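PDB 4EV0: cyclic AMP receptor protein from Thermus thermophilus, which activates transcription from six promoters in a cAMP-dependent manner, working as a DNA-binding homodimer. Local coordinates for residues 26-30 with 91-95; 149-153 with 169-173; 5-10 with 114-119; 37-43 with 79-85. All blocks are in the same frame, centred on the assembly; numbering follows the deposited sequence.

Read from the N terminus, the chain opens contact 3 at residues 5-10, contact 1 at 26-30 and contact 4 at 37-43, then closes them in reverse order at 79-85, 91-95 and 114-119. Contact 4 is nested inside contact 1, and contact 1 inside contact 3, with no crossing. Contact 3 ties the N-terminal loop to the start of helix 114-135, contact 1 the end of strand 23-27 to the turn between strands 88-91 and 95-101, and contact 4 the 37-43 loop to helix 76-81 and the cyclic AMP site. Contacts 3 and 4 touch through L119 and L43. Contact 2 follows, closing a short loop inside the helix-turn-helix domain about 50 Å from contact 1, centre to centre.

Contact 1 of 4, residues 26-30 with 91-95; sequences LYPQG and AVEDT
A91 meets residues 26-30 through both its methyl and its backbone. A91 CB lies 3.6 Å from P28 O and also packs against Y27 CB, while A91 O accepts a hydrogen bond from G30 N at 2.8 Å, the donor standing above the carbonyl plane. V92 turns its side chain away and offers its carbonyl, beside which the amide of Q29 lies at too poor an angle for a hydrogen bond. At E93 the backbone does the touching: Q29 CG rests 3.4 Å from E93 CA, the bent glutamine chain running on over the turn. E93 itself reaches outward to a salt bridge with K50. D94 supplies the side-chain bond of the contact. Although its CB points away, a chi1 of -81° sets the carboxylate beside its own backbone N, and OD1 folds back to take Q29 N at 2.8 Å on its anti side. T95 restores strand pairing. Y27 N donates to T95 O at 2.9 Å in an almost straight bond (174°), and T95 N returns one to Y27 O at 2.7 Å, making an antiparallel hydrogen-bonded pair. T95 OG1 meanwhile bonds to E93 O at 2.8 Å and is also paired with K50 N. The contact thus joins the end of strand 23-27 to the turn that links strands 88-91 and 95-101 of the cyclic nucleotide-binding beta roll. Its chemistry is mostly backbone: three backbone-backbone hydrogen bonds hold a strand end and the loop after it against the turn, and one to the D94 carboxylate takes over where the ladder stops.

Contact 2 of 4, residues 149-153 with 169-173; sequences ALLKL and LAALA
A173 N donates to L169 O at 2.9 Å, and this helical turn presents both of its end residues to the methyl of A149. The turn belongs to helix 166-173, the first helix of the predicted helix-turn-helix motif, and A149 to helix 139-154, which packs across it within the winged-helix domain. The short segments pass 9.9 Å apart at 103°, close to perpendicular, and no hydrogen bond joins them, so the interface is one of fitted apolar groups. A149 CB sits in the middle: A173 CB lies 3.8 Å away, L169 CD1 3.9 Å, and L172 CD1 3.7 Å. L169 reaches the contact because its CG stands opposite the backbone N (chi1 -160°), which carries both methyls towards the other helix. There its side chain meets that of L150 at about a right angle, CD2 to CD2 at 3.9 Å, and L153 CD1 approaches the other branch, L169 CD1. L184 of helix 177-189, the second helix of the motif, touches both L150 and L169, so this leucine cluster connects the two motif helices to helix 139-154. At the outer margin the side chains of K152 and L172 cross at a slant, CE meeting CD1, and K152 also packs on L215 of the second subunit. L172 CD1 makes one last approach, 3.5 Å from A149 O, the carbonyl oxygen that accepts the helical bond from L153 N.

Contact 3 of 4, residues 5-10 with 114-119; sequences PLFHGL and LVAHNL. With SO4 (sulfate ion), chain H.
N118 projects from helix 114-135 into the curved backbone of residues 5-10, and each part of its side chain meets a carbonyl there. CB lies 3.5 Å from L6 O, and CG 3.6 Å from P5 O. OD1 is 3.7 Å from H8 O, two acceptors that make no bond. ND2 bonds to two oxygens. H8 O is met at 2.8 Å on a lone pair, nearly in the plane of the amide and almost straight (168°); L6 O, at 3.1 Å, is approached from above its carbonyl plane. A chi1 of -79° places the amide beside the asparagine's own backbone N, where one nitrogen ties the 3-10 segment, through L6 O, and the type II turn from F7 to L10, through H8 O, to the helix. G9 C lies 3.7 Å from L114 CD2, which also slides past L10 CD2 at 3.9 Å. L6 CD1 touches V115 CG1 and L119 CG, slanting across the valine and lying side by side with the leucine. L114 N donates to sulfate O4 at 3.0 Å; this ion, probably from the crystallisation liquor, is also held by R110 NE of the second subunit. The N-terminal loop is thus laid over the start of the long helix 114-135, with F7 packing on helix 12-19, L6 on L45 and L73 of the beta roll, and H117 hydrogen-bonded to Y105 of the second subunit.

Contact 4 of 4, residues 37-43 with 79-85; sequences GDLGQAL and LLDEGER. With CMP (adenosine-3',5'-cyclic-monophosphate), chain G.
R85 turns one face of its guanidinium to G40, whose CA stands 3.4 Å above the plane, offset toward the rim, and its edge to two oxygens. In that plane NH2 donates to A42 O at 2.8 Å, on a lone pair, while NH1 donates a hydrogen bond to O1P of cyclic AMP at 2.6 Å. A bend at chi2 (-63°) swings the chain along the 37-43 loop to this position, with CG passing D38 CB. At its root the same arginine is fixed by backbone bonds: R85 N to D38 O and G37 N to R85 O, each at 3.0 Å. E84 extends in another direction, its chain lying over G37, with CB 3.7 Å from G37 CA. At the far end L43 and L79 cross aslant, CD2 to CD2 at 3.5 Å. Residues 79-85 belong to the phosphate-binding cassette of the cyclic nucleotide-binding domain, and 37-43 packs against it; E76, S78, S86 and D131 of the second subunit also bond the ligand. A42 O, G75 O and the cation-pi partner F34 hold the guanidinium in place before the nucleotide, where its charge probably offsets part of that of the cyclic phosphate.

Contact 1 of 4, residues 26-30 with 91-95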
loop_
_atom_site.group_PDB
_atom_site.type_symbol
_atom_site.label_atom_id
_atom_site.label_comp_id
_atom_site.label_asym_id
_atom_site.label_seq_id
_atom_site.Cartn_x
_atom_site.Cartn_y
_atom_site.Cartn_z
ATOM N N LEU B 26 13.510 -24.778 15.349
ATOM C CA LEU B 26 14.095 -25.239 14.085
ATOM C C LEU B 26 13.046 -25.695 13.072
ATOM O O LEU B 26 12.132 -26.455 13.410
ATOM C CB LEU B 26 15.101 -26.368 14.325
ATOM C CG LEU B 26 16.511 -25.996 14.799
ATOM C CD1 LEU B 26 16.513 -25.412 16.212
ATOM C CD2 LEU B 26 17.447 -27.210 14.718
ATOM N N TYR B 27 13.184 -25.225 11.829
ATOM C CA TYR B 27 12.298 -25.637 10.735
ATOM C C TYR B 27 13.087 -26.068 9.505
ATOM O O TYR B 27 13.731 -25.236 8.858
ATOM C CB TYR B 27 11.305 -24.518 10.367
ATOM C CG TYR B 27 10.316 -24.261 11.470
ATOM C CD1 TYR B 27 10.605 -23.367 12.499
ATOM C CD2 TYR B 27 9.112 -24.952 11.514
ATOM C CE1 TYR B 27 9.712 -23.160 13.533
ATOM C CE2 TYR B 27 8.212 -24.752 12.546
ATOM C CZ TYR B 27 8.516 -23.859 13.556
ATOM O OH TYR B 27 7.613 -23.672 14.580
ATOM N N PRO B 28 13.031 -27.371 9.178
ATOM C CA PRO B 28 13.679 -27.976 7.999
ATOM C C PRO B 28 13.096 -27.434 6.697
ATOM O O PRO B 28 11.980 -26.907 6.717
ATOM C CB PRO B 28 13.323 -29.463 8.125
ATOM C CG PRO B 28 12.988 -29.671 9.587
ATOM C CD PRO B 28 12.329 -28.373 10.000
ATOM N N GLN B 29 13.837 -27.574 5.594
ATOM C CA GLN B 29 13.380 -27.179 4.254
ATOM C C GLN B 29 11.941 -27.589 3.945
ATOM O O GLN B 29 11.594 -28.772 4.018
ATOM C CB GLN B 29 14.285 -27.797 3.178
ATOM C CG GLN B 29 15.372 -26.882 2.643
ATOM C CD GLN B 29 15.478 -26.909 1.123
ATOM O OE1 GLN B 29 14.744 -27.632 0.446
ATOM N NE2 GLN B 29 16.396 -26.113 0.583
ATOM N N GLY B 30 11.112 -26.608 3.591
ATOM C CA GLY B 30 9.756 -26.879 3.148
ATOM C C GLY B 30 8.722 -27.043 4.248
ATOM O O GLY B 30 7.547 -27.258 3.947
ATOM N N ALA B 91 9.398 -22.317 5.661
ATOM C CA ALA B 91 10.843 -22.366 5.538
ATOM C C ALA B 91 11.169 -22.841 4.133
ATOM O O ALA B 91 10.646 -23.866 3.699
ATOM C CB ALA B 91 11.426 -23.319 6.572
ATOM N N VAL B 92 12.000 -22.094 3.406
ATOM C CA VAL B 92 12.435 -22.554 2.089
ATOM C C VAL B 92 13.858 -23.134 2.129
ATOM O O VAL B 92 14.317 -23.750 1.169
ATOM C CB VAL B 92 12.267 -21.474 0.978
ATOM C CG1 VAL B 92 11.121 -20.535 1.311
ATOM C CG2 VAL B 92 13.556 -20.703 0.747
ATOM N N GLU B 93 14.541 -22.933 3.251
ATOM C CA GLU B 93 15.797 -23.614 3.549
ATOM C C GLU B 93 15.668 -24.235 4.938
ATOM O O GLU B 93 14.694 -23.965 5.636
ATOM C CB GLU B 93 16.972 -22.639 3.532
ATOM C CG GLU B 93 17.309 -22.075 2.175
ATOM C CD GLU B 93 18.380 -21.001 2.251
ATOM O OE1 GLU B 93 18.995 -20.846 3.333
ATOM O OE2 GLU B 93 18.599 -20.308 1.229
ATOM N N ASP B 94 16.629 -25.073 5.329
ATOM C CA ASP B 94 16.734 -25.488 6.719
ATOM C C ASP B 94 16.943 -24.198 7.499
ATOM O O ASP B 94 17.871 -23.435 7.213
ATOM C CB ASP B 94 17.918 -26.436 6.942
ATOM C CG ASP B 94 17.608 -27.890 6.563
ATOM O OD1 ASP B 94 16.580 -28.160 5.901
ATOM O OD2 ASP B 94 18.424 -28.768 6.925
ATOM N N THR B 95 16.072 -23.947 8.472
ATOM C CA THR B 95 16.005 -22.632 9.100
ATOM C C THR B 95 16.065 -22.665 10.633
ATOM O O THR B 95 15.411 -23.492 11.294
ATOM C CB THR B 95 14.737 -21.861 8.627
ATOM O OG1 THR B 95 14.795 -21.655 7.211
ATOM C CG2 THR B 95 14.625 -20.515 9.315
#

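Contact 2 of 4, residues 149-153 with 169-173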
loop_
_atom_site.group_PDB
_atom_site.type_symbol
_atom_site.label_atom_id
_atom_site.label_comp_id
_atom_site.label_asym_id
_atom_site.label_seq_id
_atom_site.Cartn_x
_atom_site.Cartn_y
_atom_site.Cartn_z
ATOM N N ALA B 149 -5.221 8.566 -23.341
ATOM C CA ALA B 149 -5.576 9.906 -22.897
ATOM C C ALA B 149 -5.445 10.936 -24.042
ATOM O O ALA B 149 -6.344 11.751 -24.277
ATOM C CB ALA B 149 -4.702 10.316 -21.708
ATOM N N LEU B 150 -4.311 10.899 -24.738
ATOM C CA LEU B 150 -4.062 11.772 -25.878
ATOM C C LEU B 150 -5.088 11.511 -26.981
ATOM O O LEU B 150 -5.608 12.441 -27.600
ATOM C CB LEU B 150 -2.659 11.504 -26.418
ATOM C CG LEU B 150 -1.498 12.042 -25.594
ATOM C CD1 LEU B 150 -0.155 11.558 -26.148
ATOM C CD2 LEU B 150 -1.583 13.559 -25.560
ATOM N N LEU B 151 -5.358 10.234 -27.225
ATOM C CA LEU B 151 -6.396 9.831 -28.164
ATOM C C LEU B 151 -7.712 10.532 -27.822
ATOM O O LEU B 151 -8.385 11.078 -28.703
ATOM C CB LEU B 151 -6.588 8.325 -28.090
ATOM C CG LEU B 151 -6.909 7.575 -29.365
ATOM C CD1 LEU B 151 -6.703 6.107 -29.078
ATOM C CD2 LEU B 151 -8.341 7.843 -29.815
ATOM N N LYS B 152 -8.053 10.531 -26.533
ATOM C CA LYS B 152 -9.284 11.149 -26.060
ATOM C C LYS B 152 -9.392 12.637 -26.427
ATOM O O LYS B 152 -10.483 13.143 -26.705
ATOM C CB LYS B 152 -9.446 10.946 -24.548
ATOM C CG LYS B 152 -10.389 9.798 -24.203
ATOM C CD LYS B 152 -10.057 9.136 -22.872
ATOM C CE LYS B 152 -10.753 9.848 -21.734
ATOM N NZ LYS B 152 -10.619 9.083 -20.468
ATOM N N LEU B 153 -8.258 13.333 -26.417
ATOM C CA LEU B 153 -8.210 14.742 -26.806
ATOM C C LEU B 153 -8.346 14.877 -28.316
ATOM O O LEU B 153 -9.036 15.756 -28.802
ATOM C CB LEU B 153 -6.901 15.394 -26.355
ATOM C CG LEU B 153 -6.619 15.467 -24.849
ATOM C CD1 LEU B 153 -5.226 16.030 -24.599
ATOM C CD2 LEU B 153 -7.669 16.298 -24.114
ATOM N N LEU B 169 -2.749 15.933 -18.105
ATOM C CA LEU B 169 -2.722 14.692 -18.850
ATOM C C LEU B 169 -2.620 13.503 -17.873
ATOM O O LEU B 169 -3.195 12.430 -18.122
ATOM C CB LEU B 169 -1.528 14.745 -19.796
ATOM C CG LEU B 169 -1.476 13.845 -21.006
ATOM C CD1 LEU B 169 -2.836 13.777 -21.666
ATOM C CD2 LEU B 169 -0.439 14.451 -21.916
ATOM N N ALA B 170 -1.904 13.699 -16.765
ATOM C CA ALA B 170 -1.768 12.652 -15.758
ATOM C C ALA B 170 -3.109 12.394 -15.060
ATOM O O ALA B 170 -3.478 11.246 -14.770
ATOM C CB ALA B 170 -0.677 13.010 -14.736
ATOM N N ALA B 171 -3.838 13.468 -14.788
ATOM C CA ALA B 171 -5.166 13.338 -14.212
ATOM C C ALA B 171 -6.071 12.608 -15.199
ATOM O O ALA B 171 -6.884 11.770 -14.810
ATOM C CB ALA B 171 -5.736 14.722 -13.852
ATOM N N LEU B 172 -5.926 12.930 -16.475
ATOM C CA LEU B 172 -6.716 12.273 -17.508
ATOM C C LEU B 172 -6.425 10.778 -17.551
ATOM O O LEU B 172 -7.349 9.972 -17.513
ATOM C CB LEU B 172 -6.453 12.902 -18.879
ATOM C CG LEU B 172 -7.665 13.261 -19.745
ATOM C CD1 LEU B 172 -7.628 12.543 -21.093
ATOM C CD2 LEU B 172 -8.970 12.961 -19.016
ATOM N N ALA B 173 -5.143 10.418 -17.590
ATOM C CA ALA B 173 -4.727 9.018 -17.749
ATOM C C ALA B 173 -4.737 8.189 -16.461
ATOM O O ALA B 173 -4.750 6.959 -16.515
ATOM C CB ALA B 173 -3.359 8.949 -18.406
#

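Contact 3 of 4, residues 5-10 with 114-119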
loop_
_atom_site.group_PDB
_atom_site.type_symbol
_atom_site.label_atom_id
_atom_site.label_comp_id
_atom_site.label_asym_id
_atom_site.label_seq_id
_atom_site.Cartn_x
_atom_site.Cartn_y
_atom_site.Cartn_z
ATOM N N PRO B 5 17.464 -4.986 12.644
ATOM C CA PRO B 5 16.870 -3.654 12.848
ATOM C C PRO B 5 16.097 -3.579 14.168
ATOM O O PRO B 5 15.969 -2.501 14.752
ATOM C CB PRO B 5 15.934 -3.488 11.638
ATOM C CG PRO B 5 15.699 -4.872 11.123
ATOM C CD PRO B 5 16.939 -5.662 11.441
ATOM N N LEU B 6 15.617 -4.732 14.634
ATOM C CA LEU B 6 14.948 -4.860 15.930
ATOM C C LEU B 6 15.819 -4.357 17.067
ATOM O O LEU B 6 15.320 -3.964 18.117
ATOM C CB LEU B 6 14.599 -6.325 16.192
ATOM C CG LEU B 6 13.844 -6.595 17.492
ATOM C CD1 LEU B 6 12.503 -5.861 17.499
ATOM C CD2 LEU B 6 13.679 -8.109 17.769
ATOM N N PHE B 7 17.126 -4.364 16.831
ATOM C CA PHE B 7 18.129 -4.043 17.837
ATOM C C PHE B 7 18.855 -2.729 17.574
ATOM O O PHE B 7 19.854 -2.418 18.232
ATOM C CB PHE B 7 19.150 -5.174 17.897
ATOM C CG PHE B 7 18.569 -6.482 18.340
ATOM C CD1 PHE B 7 17.594 -6.521 19.322
ATOM C CD2 PHE B 7 18.993 -7.682 17.762
ATOM C CE1 PHE B 7 17.056 -7.733 19.734
ATOM C CE2 PHE B 7 18.463 -8.903 18.171
ATOM C CZ PHE B 7 17.497 -8.936 19.156
ATOM N N HIS B 8 18.359 -1.968 16.606
ATOM C CA HIS B 8 18.936 -0.665 16.284
ATOM C C HIS B 8 18.936 0.288 17.489
ATOM O O HIS B 8 17.925 0.446 18.166
ATOM C CB HIS B 8 18.195 -0.047 15.090
ATOM C CG HIS B 8 18.861 1.173 14.533
ATOM N ND1 HIS B 8 18.700 2.429 15.084
ATOM C CD2 HIS B 8 19.698 1.328 13.480
ATOM C CE1 HIS B 8 19.410 3.304 14.394
ATOM N NE2 HIS B 8 20.022 2.662 13.414
ATOM N N GLY B 9 20.084 0.893 17.770
ATOM C CA GLY B 9 20.196 1.847 18.861
ATOM C C GLY B 9 20.723 1.279 20.164
ATOM O O GLY B 9 21.119 2.039 21.063
ATOM N N LEU B 10 20.731 -0.048 20.278
ATOM C CA LEU B 10 21.152 -0.684 21.520
ATOM C C LEU B 10 22.661 -0.917 21.578
ATOM O O LEU B 10 23.282 -1.328 20.597
ATOM C CB LEU B 10 20.440 -2.022 21.700
ATOM C CG LEU B 10 18.917 -2.114 21.672
ATOM C CD1 LEU B 10 18.558 -3.611 21.737
ATOM C CD2 LEU B 10 18.285 -1.322 22.818
ATOM N N LEU B 114 13.218 0.607 23.664
ATOM C CA LEU B 114 13.679 0.827 22.305
ATOM C C LEU B 114 13.369 -0.370 21.387
ATOM O O LEU B 114 13.379 -0.241 20.143
ATOM C CB LEU B 114 15.174 1.149 22.302
ATOM C CG LEU B 114 15.709 1.902 21.083
ATOM C CD1 LEU B 114 14.974 3.248 20.904
ATOM C CD2 LEU B 114 17.222 2.096 21.180
ATOM N N VAL B 115 13.084 -1.523 21.995
ATOM C CA VAL B 115 12.664 -2.699 21.236
ATOM C C VAL B 115 11.241 -2.528 20.731
ATOM O O VAL B 115 10.939 -2.861 19.591
ATOM C CB VAL B 115 12.741 -3.991 22.073
ATOM C CG1 VAL B 115 12.140 -5.159 21.299
ATOM C CG2 VAL B 115 14.181 -4.279 22.460
ATOM N N ALA B 116 10.366 -2.015 21.585
ATOM C CA ALA B 116 9.001 -1.745 21.172
ATOM C C ALA B 116 8.992 -0.681 20.082
ATOM O O ALA B 116 8.290 -0.823 19.081
ATOM C CB ALA B 116 8.157 -1.302 22.354
ATOM N N HIS B 117 9.775 0.380 20.276
ATOM C CA HIS B 117 9.868 1.445 19.284
ATOM C C HIS B 117 10.396 0.930 17.959
ATOM O O HIS B 117 9.911 1.328 16.898
ATOM C CB HIS B 117 10.773 2.573 19.754
ATOM C CG HIS B 117 11.276 3.434 18.634
ATOM N ND1 HIS B 117 10.573 4.523 18.153
ATOM C CD2 HIS B 117 12.405 3.354 17.888
ATOM C CE1 HIS B 117 11.257 5.082 17.172
ATOM N NE2 HIS B 117 12.373 4.395 16.994
ATOM N N ASN B 118 11.386 0.039 18.018
ATOM C CA ASN B 118 11.952 -0.528 16.800
ATOM C C ASN B 118 10.946 -1.356 16.019
ATOM O O ASN B 118 10.992 -1.374 14.783
ATOM C CB ASN B 118 13.232 -1.314 17.080
ATOM C CG ASN B 118 14.438 -0.413 17.250
ATOM O OD1 ASN B 118 14.469 0.711 16.743
ATOM N ND2 ASN B 118 15.431 -0.892 17.975
ATOM N N LEU B 119 10.036 -2.031 16.716
ATOM C CA LEU B 119 8.956 -2.751 16.039
ATOM C C LEU B 119 8.040 -1.751 15.335
ATOM O O LEU B 119 7.685 -1.936 14.165
ATOM C CB LEU B 119 8.127 -3.598 17.008
ATOM C CG LEU B 119 8.682 -4.934 17.528
ATOM C CD1 LEU B 119 7.849 -5.423 18.710
ATOM C CD2 LEU B 119 8.703 -5.980 16.441
HETATM S S SO4 H . 16.705 1.629 25.814
HETATM O O1 SO4 H . 16.891 1.477 27.260
HETATM O O2 SO4 H . 16.279 3.006 25.544
HETATM O O3 SO4 H . 17.959 1.370 25.110
HETATM O O4 SO4 H . 15.678 0.699 25.367
#

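Contact 4 of 4, residues 37-43 with 79-85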
loop_
_atom_site.group_PDB
_atom_site.type_symbol
_atom_site.label_atom_id
_atom_site.label_comp_id
_atom_site.label_asym_id
_atom_site.label_seq_id
_atom_site.Cartn_x
_atom_site.Cartn_y
_atom_site.Cartn_z
ATOM N N GLY B 37 -4.381 -17.065 9.496
ATOM C CA GLY B 37 -5.543 -17.461 10.277
ATOM C C GLY B 37 -5.236 -18.257 11.541
ATOM O O GLY B 37 -6.145 -18.618 12.293
ATOM N N ASP B 38 -3.961 -18.552 11.775
ATOM C CA ASP B 38 -3.564 -19.300 12.961
ATOM C C ASP B 38 -3.495 -18.393 14.206
ATOM O O ASP B 38 -3.228 -17.187 14.104
ATOM C CB ASP B 38 -2.213 -19.981 12.726
ATOM C CG ASP B 38 -2.328 -21.312 11.964
ATOM O OD1 ASP B 38 -3.461 -21.739 11.636
ATOM O OD2 ASP B 38 -1.269 -21.939 11.711
ATOM N N LEU B 39 -3.748 -18.981 15.376
ATOM C CA LEU B 39 -3.520 -18.289 16.640
ATOM C C LEU B 39 -2.017 -18.091 16.770
ATOM O O LEU B 39 -1.257 -19.039 16.589
ATOM C CB LEU B 39 -4.054 -19.135 17.804
ATOM C CG LEU B 39 -3.943 -18.631 19.252
ATOM C CD1 LEU B 39 -5.107 -19.152 20.079
ATOM C CD2 LEU B 39 -2.619 -19.040 19.900
ATOM N N GLY B 40 -1.579 -16.871 17.065
ATOM C CA GLY B 40 -0.155 -16.603 17.192
ATOM C C GLY B 40 0.231 -15.980 18.521
ATOM O O GLY B 40 -0.454 -15.081 19.020
ATOM N N GLN B 41 1.336 -16.442 19.096
ATOM C CA GLN B 41 1.762 -15.925 20.390
ATOM C C GLN B 41 3.237 -15.542 20.432
ATOM O O GLN B 41 3.788 -15.299 21.504
ATOM C CB GLN B 41 1.401 -16.909 21.510
ATOM C CG GLN B 41 -0.107 -17.024 21.730
ATOM C CD GLN B 41 -0.486 -17.835 22.957
ATOM O OE1 GLN B 41 0.368 -18.428 23.619
ATOM N NE2 GLN B 41 -1.778 -17.856 23.269
ATOM N N ALA B 42 3.867 -15.464 19.263
ATOM C CA ALA B 42 5.296 -15.163 19.192
ATOM C C ALA B 42 5.722 -14.539 17.864
ATOM O O ALA B 42 5.115 -14.797 16.812
ATOM C CB ALA B 42 6.106 -16.429 19.450
ATOM N N LEU B 43 6.775 -13.725 17.919
ATOM C CA LEU B 43 7.434 -13.257 16.699
ATOM C C LEU B 43 8.728 -14.033 16.531
ATOM O O LEU B 43 9.166 -14.721 17.451
ATOM C CB LEU B 43 7.710 -11.750 16.744
ATOM C CG LEU B 43 8.542 -11.156 17.889
ATOM C CD1 LEU B 43 10.057 -11.314 17.688
ATOM C CD2 LEU B 43 8.174 -9.695 18.096
ATOM N N LEU B 79 1.708 -11.209 17.694
ATOM C CA LEU B 79 2.369 -10.921 18.960
ATOM C C LEU B 79 1.820 -9.655 19.628
ATOM O O LEU B 79 1.613 -9.608 20.841
ATOM C CB LEU B 79 3.885 -10.785 18.771
ATOM C CG LEU B 79 4.561 -10.423 20.100
ATOM C CD1 LEU B 79 5.455 -11.557 20.599
ATOM C CD2 LEU B 79 5.312 -9.101 20.028
ATOM N N LEU B 80 1.578 -8.637 18.814
ATOM C CA LEU B 80 1.177 -7.334 19.313
ATOM C C LEU B 80 -0.307 -7.235 19.625
ATOM O O LEU B 80 -0.672 -6.762 20.699
ATOM C CB LEU B 80 1.589 -6.253 18.317
ATOM C CG LEU B 80 3.088 -5.957 18.269
ATOM C CD1 LEU B 80 3.431 -5.198 16.993
ATOM C CD2 LEU B 80 3.518 -5.172 19.527
ATOM N N ASP B 81 -1.157 -7.681 18.701
ATOM C CA ASP B 81 -2.606 -7.465 18.825
ATOM C C ASP B 81 -3.424 -8.721 19.150
ATOM O O ASP B 81 -4.641 -8.643 19.343
ATOM C CB ASP B 81 -3.170 -6.774 17.570
ATOM C CG ASP B 81 -2.953 -7.583 16.291
ATOM O OD1 ASP B 81 -2.752 -8.826 16.386
ATOM O OD2 ASP B 81 -2.990 -6.966 15.181
ATOM N N GLU B 82 -2.746 -9.868 19.192
ATOM C CA GLU B 82 -3.380 -11.165 19.462
ATOM C C GLU B 82 -4.389 -11.558 18.375
ATOM O O GLU B 82 -5.209 -12.451 18.576
ATOM C CB GLU B 82 -4.020 -11.220 20.872
ATOM C CG GLU B 82 -3.137 -10.661 22.011
ATOM C CD GLU B 82 -3.744 -10.832 23.426
ATOM O OE1 GLU B 82 -3.854 -9.827 24.169
ATOM O OE2 GLU B 82 -4.090 -11.971 23.812
ATOM N N GLY B 83 -4.333 -10.883 17.224
ATOM C CA GLY B 83 -5.144 -11.258 16.075
ATOM C C GLY B 83 -4.567 -12.497 15.400
ATOM O O GLY B 83 -3.443 -12.908 15.700
ATOM N N GLU B 84 -5.313 -13.090 14.474
ATOM C CA GLU B 84 -4.772 -14.212 13.715
ATOM C C GLU B 84 -3.582 -13.766 12.878
ATOM O O GLU B 84 -3.393 -12.566 12.630
ATOM C CB GLU B 84 -5.844 -14.838 12.833
ATOM C CG GLU B 84 -7.016 -15.385 13.605
ATOM C CD GLU B 84 -8.134 -15.848 12.701
ATOM O OE1 GLU B 84 -8.237 -15.325 11.566
ATOM O OE2 GLU B 84 -8.906 -16.739 13.128
ATOM N N ARG B 85 -2.768 -14.733 12.467
ATOM C CA ARG B 85 -1.663 -14.459 11.571
ATOM C C ARG B 85 -2.220 -13.831 10.296
ATOM O O ARG B 85 -3.167 -14.350 9.702
ATOM C CB ARG B 85 -0.939 -15.751 11.223
ATOM C CG ARG B 85 -0.302 -16.435 12.401
ATOM C CD ARG B 85 0.771 -15.557 12.987
ATOM N NE ARG B 85 1.563 -16.289 13.971
ATOM C CZ ARG B 85 2.493 -15.723 14.735
ATOM N NH1 ARG B 85 2.732 -14.412 14.609
ATOM N NH2 ARG B 85 3.183 -16.461 15.610
HETATM P P CMP G . 1.818 -11.941 11.774
HETATM O O1P CMP G . 1.969 -12.353 13.209
HETATM O O2P CMP G . 0.563 -11.209 11.354
HETATM O "O5'" CMP G . 2.057 -13.210 10.804
HETATM C "C5'" CMP G . 2.475 -13.035 9.451
HETATM C "C4'" CMP G . 3.536 -11.991 9.407
HETATM O "O4'" CMP G . 3.837 -11.565 8.065
HETATM C "C3'" CMP G . 3.160 -10.704 10.071
HETATM O "O3'" CMP G . 3.009 -10.853 11.469
HETATM C "C2'" CMP G . 4.285 -9.798 9.606
HETATM O "O2'" CMP G . 5.495 -10.108 10.273
HETATM C "C1'" CMP G . 4.412 -10.267 8.146
HETATM N N9 CMP G . 3.701 -9.371 7.230
HETATM C C8 CMP G . 2.381 -9.113 7.205
HETATM N N7 CMP G . 2.112 -8.198 6.231
HETATM C C5 CMP G . 3.275 -7.873 5.629
HETATM C C6 CMP G . 3.705 -6.988 4.515
HETATM N N6 CMP G . 2.791 -6.237 3.841
HETATM N N1 CMP G . 5.032 -6.955 4.214
HETATM C C2 CMP G . 5.938 -7.688 4.882
HETATM N N3 CMP G . 5.613 -8.525 5.895
HETATM C C4 CMP G . 4.324 -8.650 6.300
HETATM O O HOH W 1 0.519 -19.199 14.913
HETATM O O HOH W 2 -3.385 -15.177 17.717
#